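Local coordinates for insecticidal crystal protein Cry35Ab1 (Bacillus thuringiensis, PDB 4JP0), which forms, together with its partner Cry34Ab1, a binary insecticidal toxin active on western corn rootworm, probably acting on the larval midgut epithelium, at residues A[4-9]-A[140-145]; A[8-13]-A[45-50]; A[57-62]-A[89-94]. All coordinates share one frame; numbering follows the deposited sequence.

Contact 1: residues A[4-9]-A[140-145]; sequences TNKVYE and VQTIQL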
loop_
_atom_site.group_PDB
_atom_site.type_symbol
_atom_site.label_atom_id
_atom_site.label_comp_id
_atom_site.label_asym_id
_atom_site.label_seq_id
_atom_site.Cartn_x
_atom_site.Cartn_y
_atom_site.Cartn_z
ATOM N N THR A 4 4.305 -17.736 -4.434
ATOM C CA THR A 4 4.443 -16.669 -5.403
ATOM C C THR A 4 5.818 -15.990 -5.362
ATOM O O THR A 4 5.945 -14.805 -5.725
ATOM C CB THR A 4 3.309 -15.638 -5.245
ATOM O OG1 THR A 4 3.179 -15.264 -3.860
ATOM C CG2 THR A 4 1.952 -16.300 -5.597
ATOM N N ASN A 5 6.828 -16.711 -4.903
ATOM C CA ASN A 5 8.188 -16.203 -4.966
ATOM C C ASN A 5 9.026 -17.116 -5.832
ATOM O O ASN A 5 10.208 -17.301 -5.612
ATOM C CB ASN A 5 8.790 -16.085 -3.559
ATOM C CG ASN A 5 8.936 -17.429 -2.879
ATOM O OD1 ASN A 5 8.167 -18.374 -3.129
ATOM N ND2 ASN A 5 9.925 -17.522 -2.003
ATOM N N LYS A 6 8.395 -17.670 -6.855
ATOM C CA LYS A 6 9.083 -18.587 -7.761
ATOM C C LYS A 6 8.952 -18.211 -9.218
ATOM O O LYS A 6 7.954 -17.590 -9.640
ATOM C CB LYS A 6 8.496 -20.001 -7.583
ATOM C CG LYS A 6 8.911 -20.642 -6.268
ATOM C CD LYS A 6 8.218 -22.008 -6.087
ATOM C CE LYS A 6 8.838 -22.751 -4.909
ATOM N NZ LYS A 6 7.903 -23.779 -4.417
ATOM N N VAL A 7 9.923 -18.664 -10.001
ATOM C CA VAL A 7 9.832 -18.572 -11.442
ATOM C C VAL A 7 9.365 -19.969 -11.886
ATOM O O VAL A 7 9.972 -20.977 -11.520
ATOM C CB VAL A 7 11.242 -18.284 -12.088
ATOM C CG1 VAL A 7 11.123 -18.241 -13.599
ATOM C CG2 VAL A 7 11.815 -16.951 -11.550
ATOM N N TYR A 8 8.288 -20.027 -12.655
ATOM C CA TYR A 8 7.692 -21.286 -13.041
ATOM C C TYR A 8 7.754 -21.513 -14.527
ATOM O O TYR A 8 7.711 -20.573 -15.287
ATOM C CB TYR A 8 6.199 -21.237 -12.699
ATOM C CG TYR A 8 5.860 -21.325 -11.241
ATOM C CD1 TYR A 8 5.469 -20.189 -10.528
ATOM C CD2 TYR A 8 5.892 -22.544 -10.575
ATOM C CE1 TYR A 8 5.124 -20.292 -9.180
ATOM C CE2 TYR A 8 5.560 -22.637 -9.219
ATOM C CZ TYR A 8 5.158 -21.519 -8.548
ATOM O OH TYR A 8 4.795 -21.597 -7.235
ATOM N N GLU A 9 7.799 -22.768 -14.937
ATOM C CA GLU A 9 7.564 -23.121 -16.339
ATOM C C GLU A 9 6.198 -23.768 -16.316
ATOM O O GLU A 9 5.855 -24.452 -15.352
ATOM C CB GLU A 9 8.627 -24.126 -16.838
ATOM C CG GLU A 9 9.960 -23.427 -17.045
ATOM C CD GLU A 9 11.056 -24.352 -17.508
ATOM O OE1 GLU A 9 10.887 -25.595 -17.446
ATOM O OE2 GLU A 9 12.089 -23.822 -17.928
ATOM N N VAL A 140 11.616 -23.302 -11.302
ATOM C CA VAL A 140 13.004 -23.324 -11.762
ATOM C C VAL A 140 13.852 -22.373 -10.977
ATOM O O VAL A 140 15.077 -22.416 -11.108
ATOM C CB VAL A 140 13.143 -23.020 -13.316
ATOM C CG1 VAL A 140 12.475 -24.104 -14.110
ATOM C CG2 VAL A 140 12.539 -21.657 -13.661
ATOM N N GLN A 141 13.217 -21.508 -10.173
ATOM C CA GLN A 141 13.959 -20.600 -9.293
ATOM C C GLN A 141 13.062 -20.141 -8.158
ATOM O O GLN A 141 11.882 -19.899 -8.363
ATOM C CB GLN A 141 14.497 -19.380 -10.058
ATOM C CG GLN A 141 15.433 -18.503 -9.200
ATOM C CD GLN A 141 16.085 -17.389 -10.008
ATOM O OE1 GLN A 141 15.957 -17.348 -11.228
ATOM N NE2 GLN A 141 16.774 -16.502 -9.338
ATOM N N THR A 142 13.622 -20.043 -6.961
ATOM C CA THR A 142 12.898 -19.477 -5.836
ATOM C C THR A 142 13.706 -18.260 -5.338
ATOM O O THR A 142 14.938 -18.352 -5.147
ATOM C CB THR A 142 12.755 -20.515 -4.696
ATOM O OG1 THR A 142 11.973 -21.622 -5.151
ATOM C CG2 THR A 142 11.911 -19.923 -3.536
ATOM N N ILE A 143 13.015 -17.148 -5.131
ATOM C CA ILE A 143 13.612 -15.928 -4.628
ATOM C C ILE A 143 13.194 -15.768 -3.190
ATOM O O ILE A 143 12.002 -15.760 -2.881
ATOM C CB ILE A 143 13.078 -14.706 -5.415
ATOM C CG1 ILE A 143 13.164 -14.929 -6.912
ATOM C CG2 ILE A 143 13.826 -13.398 -4.979
ATOM C CD1 ILE A 143 14.504 -15.129 -7.347
ATOM N N GLN A 144 14.160 -15.608 -2.300
ATOM C CA GLN A 144 13.856 -15.399 -0.884
ATOM C C GLN A 144 13.344 -13.963 -0.709
ATOM O O GLN A 144 13.915 -13.000 -1.248
ATOM C CB GLN A 144 15.109 -15.658 -0.019
ATOM C CG GLN A 144 15.729 -17.094 -0.121
ATOM C CD GLN A 144 14.793 -18.213 0.370
ATOM O OE1 GLN A 144 13.933 -17.981 1.226
ATOM N NE2 GLN A 144 14.974 -19.432 -0.159
ATOM N N LEU A 145 12.255 -13.820 0.030
ATOM C CA LEU A 145 11.619 -12.508 0.171
ATOM C C LEU A 145 12.017 -11.799 1.451
ATOM O O LEU A 145 12.436 -12.434 2.392
ATOM C CB LEU A 145 10.113 -12.665 0.103
ATOM C CG LEU A 145 9.600 -13.175 -1.249
ATOM C CD1 LEU A 145 8.141 -12.829 -1.377
ATOM C CD2 LEU A 145 10.377 -12.550 -2.407
#

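Contact 2: residues A[8-13]-A[45-50]; sequences YEISNH and LKWFLF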
loop_
_atom_site.group_PDB
_atom_site.type_symbol
_atom_site.label_atom_id
_atom_site.label_comp_id
_atom_site.label_asym_id
_atom_site.label_seq_id
_atom_site.Cartn_x
_atom_site.Cartn_y
_atom_site.Cartn_z
ATOM N N TYR A 8 8.288 -20.027 -12.655
ATOM C CA TYR A 8 7.692 -21.286 -13.041
ATOM C C TYR A 8 7.754 -21.513 -14.527
ATOM O O TYR A 8 7.711 -20.573 -15.287
ATOM C CB TYR A 8 6.199 -21.237 -12.699
ATOM C CG TYR A 8 5.860 -21.325 -11.241
ATOM C CD1 TYR A 8 5.469 -20.189 -10.528
ATOM C CD2 TYR A 8 5.892 -22.544 -10.575
ATOM C CE1 TYR A 8 5.124 -20.292 -9.180
ATOM C CE2 TYR A 8 5.560 -22.637 -9.219
ATOM C CZ TYR A 8 5.158 -21.519 -8.548
ATOM O OH TYR A 8 4.795 -21.597 -7.235
ATOM N N GLU A 9 7.799 -22.768 -14.937
ATOM C CA GLU A 9 7.564 -23.121 -16.339
ATOM C C GLU A 9 6.198 -23.768 -16.316
ATOM O O GLU A 9 5.855 -24.452 -15.352
ATOM C CB GLU A 9 8.627 -24.126 -16.838
ATOM C CG GLU A 9 9.960 -23.427 -17.045
ATOM C CD GLU A 9 11.056 -24.352 -17.508
ATOM O OE1 GLU A 9 10.887 -25.595 -17.446
ATOM O OE2 GLU A 9 12.089 -23.822 -17.928
ATOM N N ILE A 10 5.401 -23.556 -17.338
ATOM C CA ILE A 10 4.021 -24.101 -17.363
ATOM C C ILE A 10 3.882 -25.034 -18.562
ATOM O O ILE A 10 4.108 -24.635 -19.692
ATOM C CB ILE A 10 2.988 -22.956 -17.450
ATOM C CG1 ILE A 10 3.073 -22.068 -16.215
ATOM C CG2 ILE A 10 1.573 -23.476 -17.577
ATOM C CD1 ILE A 10 2.192 -20.793 -16.358
ATOM N N SER A 11 3.568 -26.296 -18.306
ATOM C CA SER A 11 3.501 -27.281 -19.387
ATOM C C SER A 11 2.173 -28.022 -19.402
ATOM O O SER A 11 1.522 -28.175 -18.369
ATOM C CB SER A 11 4.665 -28.296 -19.292
ATOM O OG SER A 11 4.670 -28.973 -18.056
ATOM N N ASN A 12 1.795 -28.517 -20.576
ATOM C CA ASN A 12 0.518 -29.166 -20.706
ATOM C C ASN A 12 0.542 -30.663 -20.340
ATOM O O ASN A 12 1.458 -31.415 -20.722
ATOM C CB ASN A 12 0.018 -29.024 -22.126
ATOM C CG ASN A 12 -1.403 -29.541 -22.288
ATOM O OD1 ASN A 12 -1.617 -30.624 -22.811
ATOM N ND2 ASN A 12 -2.376 -28.764 -21.821
ATOM N N HIS A 13 -0.464 -31.085 -19.590
ATOM C CA HIS A 13 -0.545 -32.494 -19.181
ATOM C C HIS A 13 -0.655 -33.441 -20.370
ATOM O O HIS A 13 0.024 -34.460 -20.398
ATOM C CB HIS A 13 -1.748 -32.684 -18.252
ATOM C CG HIS A 13 -2.044 -34.115 -17.887
ATOM N ND1 HIS A 13 -1.317 -34.812 -16.947
ATOM C CD2 HIS A 13 -3.056 -34.930 -18.251
ATOM C CE1 HIS A 13 -1.847 -36.009 -16.770
ATOM N NE2 HIS A 13 -2.892 -36.114 -17.566
ATOM N N LEU A 45 10.193 -19.210 -21.585
ATOM C CA LEU A 45 9.289 -20.174 -20.940
ATOM C C LEU A 45 9.086 -19.890 -19.453
ATOM O O LEU A 45 8.475 -20.708 -18.758
ATOM C CB LEU A 45 9.866 -21.601 -21.033
ATOM C CG LEU A 45 10.374 -22.100 -22.382
ATOM C CD1 LEU A 45 10.825 -23.567 -22.335
ATOM C CD2 LEU A 45 9.303 -21.910 -23.401
ATOM N N LYS A 46 9.563 -18.736 -18.972
ATOM C CA LYS A 46 9.616 -18.470 -17.530
ATOM C C LYS A 46 8.534 -17.503 -17.143
ATOM O O LYS A 46 8.457 -16.433 -17.726
ATOM C CB LYS A 46 10.970 -17.879 -17.126
ATOM C CG LYS A 46 12.132 -18.885 -17.225
ATOM C CD LYS A 46 13.447 -18.268 -16.763
ATOM C CE LYS A 46 14.619 -19.216 -17.028
ATOM N NZ LYS A 46 15.885 -18.736 -16.382
ATOM N N TRP A 47 7.762 -17.885 -16.124
ATOM C CA TRP A 47 6.606 -17.118 -15.692
ATOM C C TRP A 47 6.675 -16.849 -14.182
ATOM O O TRP A 47 7.134 -17.709 -13.410
ATOM C CB TRP A 47 5.296 -17.867 -16.047
ATOM C CG TRP A 47 5.287 -18.229 -17.446
ATOM C CD1 TRP A 47 5.448 -19.483 -17.980
ATOM C CD2 TRP A 47 5.170 -17.331 -18.541
ATOM N NE1 TRP A 47 5.427 -19.403 -19.351
ATOM C CE2 TRP A 47 5.293 -18.089 -19.720
ATOM C CE3 TRP A 47 5.014 -15.930 -18.650
ATOM C CZ2 TRP A 47 5.251 -17.501 -21.007
ATOM C CZ3 TRP A 47 4.957 -15.346 -19.931
ATOM C CH2 TRP A 47 5.061 -16.145 -21.083
ATOM N N PHE A 48 6.264 -15.646 -13.778
ATOM C CA PHE A 48 6.247 -15.288 -12.349
ATOM C C PHE A 48 4.828 -14.990 -11.941
ATOM O O PHE A 48 4.126 -14.199 -12.610
ATOM C CB PHE A 48 7.141 -14.062 -12.089
ATOM C CG PHE A 48 7.567 -13.919 -10.667
ATOM C CD1 PHE A 48 8.822 -14.366 -10.270
ATOM C CD2 PHE A 48 6.731 -13.321 -9.722
ATOM C CE1 PHE A 48 9.234 -14.241 -8.954
ATOM C CE2 PHE A 48 7.141 -13.201 -8.388
ATOM C CZ PHE A 48 8.396 -13.659 -8.013
ATOM N N LEU A 49 4.370 -15.655 -10.887
ATOM C CA LEU A 49 3.015 -15.453 -10.420
ATOM C C LEU A 49 2.998 -14.386 -9.345
ATOM O O LEU A 49 3.783 -14.451 -8.415
ATOM C CB LEU A 49 2.493 -16.731 -9.776
ATOM C CG LEU A 49 2.408 -17.977 -10.634
ATOM C CD1 LEU A 49 1.690 -19.078 -9.833
ATOM C CD2 LEU A 49 1.662 -17.650 -11.916
ATOM N N PHE A 50 2.148 -13.381 -9.502
ATOM C CA PHE A 50 1.910 -12.421 -8.391
ATOM C C PHE A 50 0.490 -12.603 -7.862
ATOM O O PHE A 50 -0.456 -12.763 -8.645
ATOM C CB PHE A 50 2.081 -10.996 -8.864
ATOM C CG PHE A 50 3.532 -10.617 -9.139
ATOM C CD1 PHE A 50 3.970 -10.387 -10.419
ATOM C CD2 PHE A 50 4.435 -10.493 -8.105
ATOM C CE1 PHE A 50 5.270 -9.990 -10.673
ATOM C CE2 PHE A 50 5.760 -10.126 -8.359
ATOM C CZ PHE A 50 6.163 -9.864 -9.646
HETATM O O HOH W 1 6.608 -22.424 -19.643
#

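Contact 3: residues A[57-62]-A[89-94]; sequences YIITSY and QKWQIK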
loop_
_atom_site.group_PDB
_atom_site.type_symbol
_atom_site.label_atom_id
_atom_site.label_comp_id
_atom_site.label_asym_id
_atom_site.label_seq_id
_atom_site.Cartn_x
_atom_site.Cartn_y
_atom_site.Cartn_z
ATOM N N TYR A 57 -4.451 -14.476 -9.443
ATOM C CA TYR A 57 -3.067 -14.246 -9.770
ATOM C C TYR A 57 -2.909 -13.455 -11.050
ATOM O O TYR A 57 -3.805 -13.484 -11.914
ATOM C CB TYR A 57 -2.356 -15.580 -10.049
ATOM C CG TYR A 57 -2.398 -16.535 -8.907
ATOM C CD1 TYR A 57 -3.430 -17.448 -8.787
ATOM C CD2 TYR A 57 -1.432 -16.498 -7.921
ATOM C CE1 TYR A 57 -3.488 -18.332 -7.752
ATOM C CE2 TYR A 57 -1.478 -17.389 -6.869
ATOM C CZ TYR A 57 -2.516 -18.309 -6.791
ATOM O OH TYR A 57 -2.594 -19.203 -5.742
ATOM N N ILE A 58 -1.738 -12.810 -11.177
ATOM C CA ILE A 58 -1.314 -12.187 -12.430
ATOM C C ILE A 58 -0.149 -13.053 -12.896
ATOM O O ILE A 58 0.748 -13.375 -12.103
ATOM C CB ILE A 58 -0.802 -10.748 -12.198
ATOM C CG1 ILE A 58 -1.921 -9.860 -11.638
ATOM C CG2 ILE A 58 -0.269 -10.186 -13.508
ATOM C CD1 ILE A 58 -3.151 -9.766 -12.592
ATOM N N ILE A 59 -0.150 -13.462 -14.153
ATOM C CA ILE A 59 0.944 -14.307 -14.666
ATOM C C ILE A 59 1.868 -13.423 -15.534
ATOM O O ILE A 59 1.452 -12.894 -16.612
ATOM C CB ILE A 59 0.357 -15.456 -15.499
ATOM C CG1 ILE A 59 -0.671 -16.251 -14.660
ATOM C CG2 ILE A 59 1.514 -16.327 -16.073
ATOM C CD1 ILE A 59 -1.368 -17.444 -15.436
ATOM N N THR A 60 3.115 -13.283 -15.082
ATOM C CA THR A 60 4.025 -12.291 -15.649
ATOM C C THR A 60 5.160 -12.912 -16.398
ATOM O O THR A 60 5.773 -13.860 -15.906
ATOM C CB THR A 60 4.635 -11.478 -14.508
ATOM O OG1 THR A 60 3.569 -10.914 -13.714
ATOM C CG2 THR A 60 5.476 -10.286 -15.042
ATOM N N SER A 61 5.437 -12.393 -17.584
ATOM C CA SER A 61 6.579 -12.899 -18.353
ATOM C C SER A 61 7.848 -12.517 -17.562
ATOM O O SER A 61 8.141 -11.325 -17.321
ATOM C CB SER A 61 6.587 -12.269 -19.739
ATOM O OG SER A 61 7.529 -12.934 -20.551
ATOM N N TYR A 62 8.629 -13.517 -17.187
ATOM C CA TYR A 62 9.728 -13.239 -16.265
ATOM C C TYR A 62 10.945 -12.675 -16.959
ATOM O O TYR A 62 11.681 -13.402 -17.597
ATOM C CB TYR A 62 10.083 -14.493 -15.453
ATOM C CG TYR A 62 11.177 -14.264 -14.425
ATOM C CD1 TYR A 62 10.917 -13.563 -13.260
ATOM C CD2 TYR A 62 12.467 -14.730 -14.639
ATOM C CE1 TYR A 62 11.919 -13.354 -12.311
ATOM C CE2 TYR A 62 13.458 -14.535 -13.717
ATOM C CZ TYR A 62 13.199 -13.833 -12.565
ATOM O OH TYR A 62 14.187 -13.667 -11.618
ATOM N N GLN A 89 -6.804 -9.847 -17.289
ATOM C CA GLN A 89 -5.459 -10.294 -16.966
ATOM C C GLN A 89 -5.449 -11.087 -15.660
ATOM O O GLN A 89 -4.395 -11.468 -15.183
ATOM C CB GLN A 89 -4.522 -9.105 -16.867
ATOM C CG GLN A 89 -4.360 -8.383 -18.212
ATOM C CD GLN A 89 -3.564 -7.112 -18.088
ATOM O OE1 GLN A 89 -3.318 -6.641 -16.986
ATOM N NE2 GLN A 89 -3.173 -6.547 -19.207
ATOM N N LYS A 90 -6.622 -11.307 -15.067
ATOM C CA LYS A 90 -6.681 -12.041 -13.775
ATOM C C LYS A 90 -6.930 -13.546 -13.941
ATOM O O LYS A 90 -7.762 -13.966 -14.754
ATOM C CB LYS A 90 -7.767 -11.447 -12.860
ATOM C CG LYS A 90 -7.571 -9.948 -12.543
ATOM C CD LYS A 90 -8.547 -9.505 -11.430
ATOM C CE LYS A 90 -9.938 -9.386 -11.987
ATOM N NZ LYS A 90 -11.004 -8.899 -10.977
ATOM N N TRP A 91 -6.236 -14.362 -13.169
ATOM C CA TRP A 91 -6.349 -15.815 -13.305
ATOM C C TRP A 91 -6.625 -16.491 -11.975
ATOM O O TRP A 91 -6.273 -15.958 -10.912
ATOM C CB TRP A 91 -5.023 -16.392 -13.875
ATOM C CG TRP A 91 -4.685 -15.755 -15.192
ATOM C CD1 TRP A 91 -4.001 -14.603 -15.394
ATOM C CD2 TRP A 91 -5.084 -16.224 -16.474
ATOM N NE1 TRP A 91 -3.937 -14.324 -16.736
ATOM C CE2 TRP A 91 -4.591 -15.316 -17.424
ATOM C CE3 TRP A 91 -5.804 -17.341 -16.917
ATOM C CZ2 TRP A 91 -4.784 -15.487 -18.799
ATOM C CZ3 TRP A 91 -5.995 -17.514 -18.280
ATOM C CH2 TRP A 91 -5.509 -16.585 -19.198
ATOM N N GLN A 92 -7.252 -17.671 -12.055
ATOM C CA GLN A 92 -7.401 -18.575 -10.929
ATOM C C GLN A 92 -6.622 -19.806 -11.305
ATOM O O GLN A 92 -6.631 -20.185 -12.474
ATOM C CB GLN A 92 -8.871 -18.960 -10.693
ATOM C CG GLN A 92 -9.679 -17.861 -10.063
ATOM C CD GLN A 92 -11.131 -18.249 -9.905
ATOM O OE1 GLN A 92 -12.009 -17.553 -10.405
ATOM N NE2 GLN A 92 -11.393 -19.380 -9.225
ATOM N N ILE A 93 -5.904 -20.406 -10.354
ATOM C CA ILE A 93 -5.174 -21.651 -10.637
ATOM C C ILE A 93 -5.702 -22.668 -9.655
ATOM O O ILE A 93 -5.538 -22.522 -8.454
ATOM C CB ILE A 93 -3.673 -21.409 -10.478
ATOM C CG1 ILE A 93 -3.247 -20.329 -11.466
ATOM C CG2 ILE A 93 -2.883 -22.654 -10.761
ATOM C CD1 ILE A 93 -1.751 -20.025 -11.371
ATOM N N LYS A 94 -6.385 -23.681 -10.174
ATOM C CA LYS A 94 -7.180 -24.580 -9.365
ATOM C C LYS A 94 -6.576 -25.969 -9.385
ATOM O O LYS A 94 -6.451 -26.553 -10.441
ATOM C CB LYS A 94 -8.589 -24.664 -9.986
ATOM C CG LYS A 94 -9.240 -23.305 -10.318
ATOM C CD LYS A 94 -10.760 -23.435 -10.699
ATOM C CE LYS A 94 -10.959 -24.202 -12.039
ATOM N NZ LYS A 94 -12.423 -24.549 -12.336
HETATM O O HOH W 2 -4.718 -21.035 -5.900
HETATM O O HOH W 3 -1.965 -12.094 -16.061
#

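Contact 1: residues A[4-9]-A[140-145]
With chi1 at 64°, Asn5 tucks its CG between its own backbone N and carbonyl carbon, and the amide swings over toward the backbone of Ile143. There ND2 donates to Ile143 O at 2.9 Å along a bent path (135° at the hydrogen), arriving above the carbonyl plane. Ile143 N answers with an almost straight bond to Asn5 O, so Asn5 grips both N and O of Ile143, one through its backbone, one through its short amide. Asn5 CB rests on Leu145 CG at 3.8 Å. Farther on, Val7 N donates to Gln141 O at 2.8 Å, and Val140 N to Val7 O. Val7, buried and branched, spreads its methyls over two partners: CG1, anti to the backbone N (chi1 178°), meets Val140 CG2 at 3.7 Å, while CG2 lies against Gln141 CB. Lys6 and Thr142 run alongside each other with Lys6 CE 3.3 Å from Thr142 OG1; the extended lysine carries its charge on to a salt bridge with Asp3. Glu9 crosses Val140 at about a right angle, CD against CG1. Because Val140 and Gln141 both face Val7, the antiparallel pair contains a classic beta bulge, here joining the first and last strands of the ricin B-type beta-trefoil.

Contact 2: residues A[8-13]-A[45-50]
Two backbone hydrogen bonds join Tyr8 and Trp47 as a hydrogen-bonded antiparallel pair: Tyr8 N gives to Trp47 O at 2.7 Å, and Trp47 N returns to Tyr8 O at 2.8 Å. Beside them Glu9 CA points its hydrogen at Leu45 O, a weaker C-H...O contact of 3.5 Å. The strands then diverge, their short segments lying 103° apart, and water 1 bridges them. It accepts from Ile10 N at 2.8 Å, and probably donates to Leu45 O at 2.7 Å; a weak bond from Trp47 NE1 also reaches it, although the indole N-H has a further partner in Ala19 O. The remaining contacts are apolar. Tyr8 CE1 meets Leu49 CD1 at 3.7 Å, the two side chains at about a right angle; the ring carbons serve leucine, and the hydroxyl at the far end bonds to Asp3 O. On Ile10, CG1 lies anti to the carbonyl carbon (chi1 -63°) and the slim chain runs out extended, carrying CD1 to Trp47 CD1 at 3.9 Å. Strand 6-12 continues here between strands 43-52 and 135-142, while strand 56-61 lies beyond Trp47 and Leu49, and the ring of Trp70 meets Trp47 edge-to-face.

Contact 3: residues A[57-62]-A[89-94]
Tyr57 and Trp91 satisfy each other's backbones: Tyr57 N donates to Trp91 O at 2.8 Å and Trp91 N to Tyr57 O at 2.9 Å, both bonds bent to nearly 150° at the hydrogen. This is a single antiparallel bridge, since the strand segments lie 97° apart and soon separate. Water 3 then takes over. It accepts from Ile59 N, donates to Gln89 O at 2.7 Å, and receives a weak bond from Trp91 NE1 while lying in the indole plane; one water thus ties all three groups together. Water 2 links two groups at the other end: Tyr57 OH, at 2.8 Å, and Ile93 O, to which it donates; the phenol also meets Leu2 N. Gln89 OE1 accepts from Ser83 N, and NE2 donates to Asn71 OD1 and Thr81 O. Extended beyond CG1, Ile59 lays CD1 over one face of the indole in a CH-pi contact, 3.9 Å from the five-membered ring's centroid and 16° off its normal. Tyr57 CD1 packs on Ile93 CG1 at 3.9 Å, the side chains crossing at about a right angle. Gln89-Lys90-Trp91, with its buried tryptophan and firmly held glutamine amide, matches the QxW signature of ricin B-type beta-trefoil repeats.

Contact 1 lies at the surface, contacts 2 and 3 are partly buried, and the chemistry follows. In 4-9 with 140-145 a bulged strand pair and a side-chain amide do the holding, with exposed Gln141 and Thr142 beside them. Contacts 2 and 3 resemble one another closely: each has a single tyrosine-tryptophan bridge between strands at a steep angle, a water shared by an isoleucine N, a carbonyl and the indole, and an isoleucine end against that indole, as the internal repetition of a beta-trefoil would lead one to expect. Contacts 1 and 2 lie on the two sides of strand 6-12, and Glu9 touches both partners. Strands 43-52 and 56-61, neighbours in the sheet, connect contact 2 to contact 3.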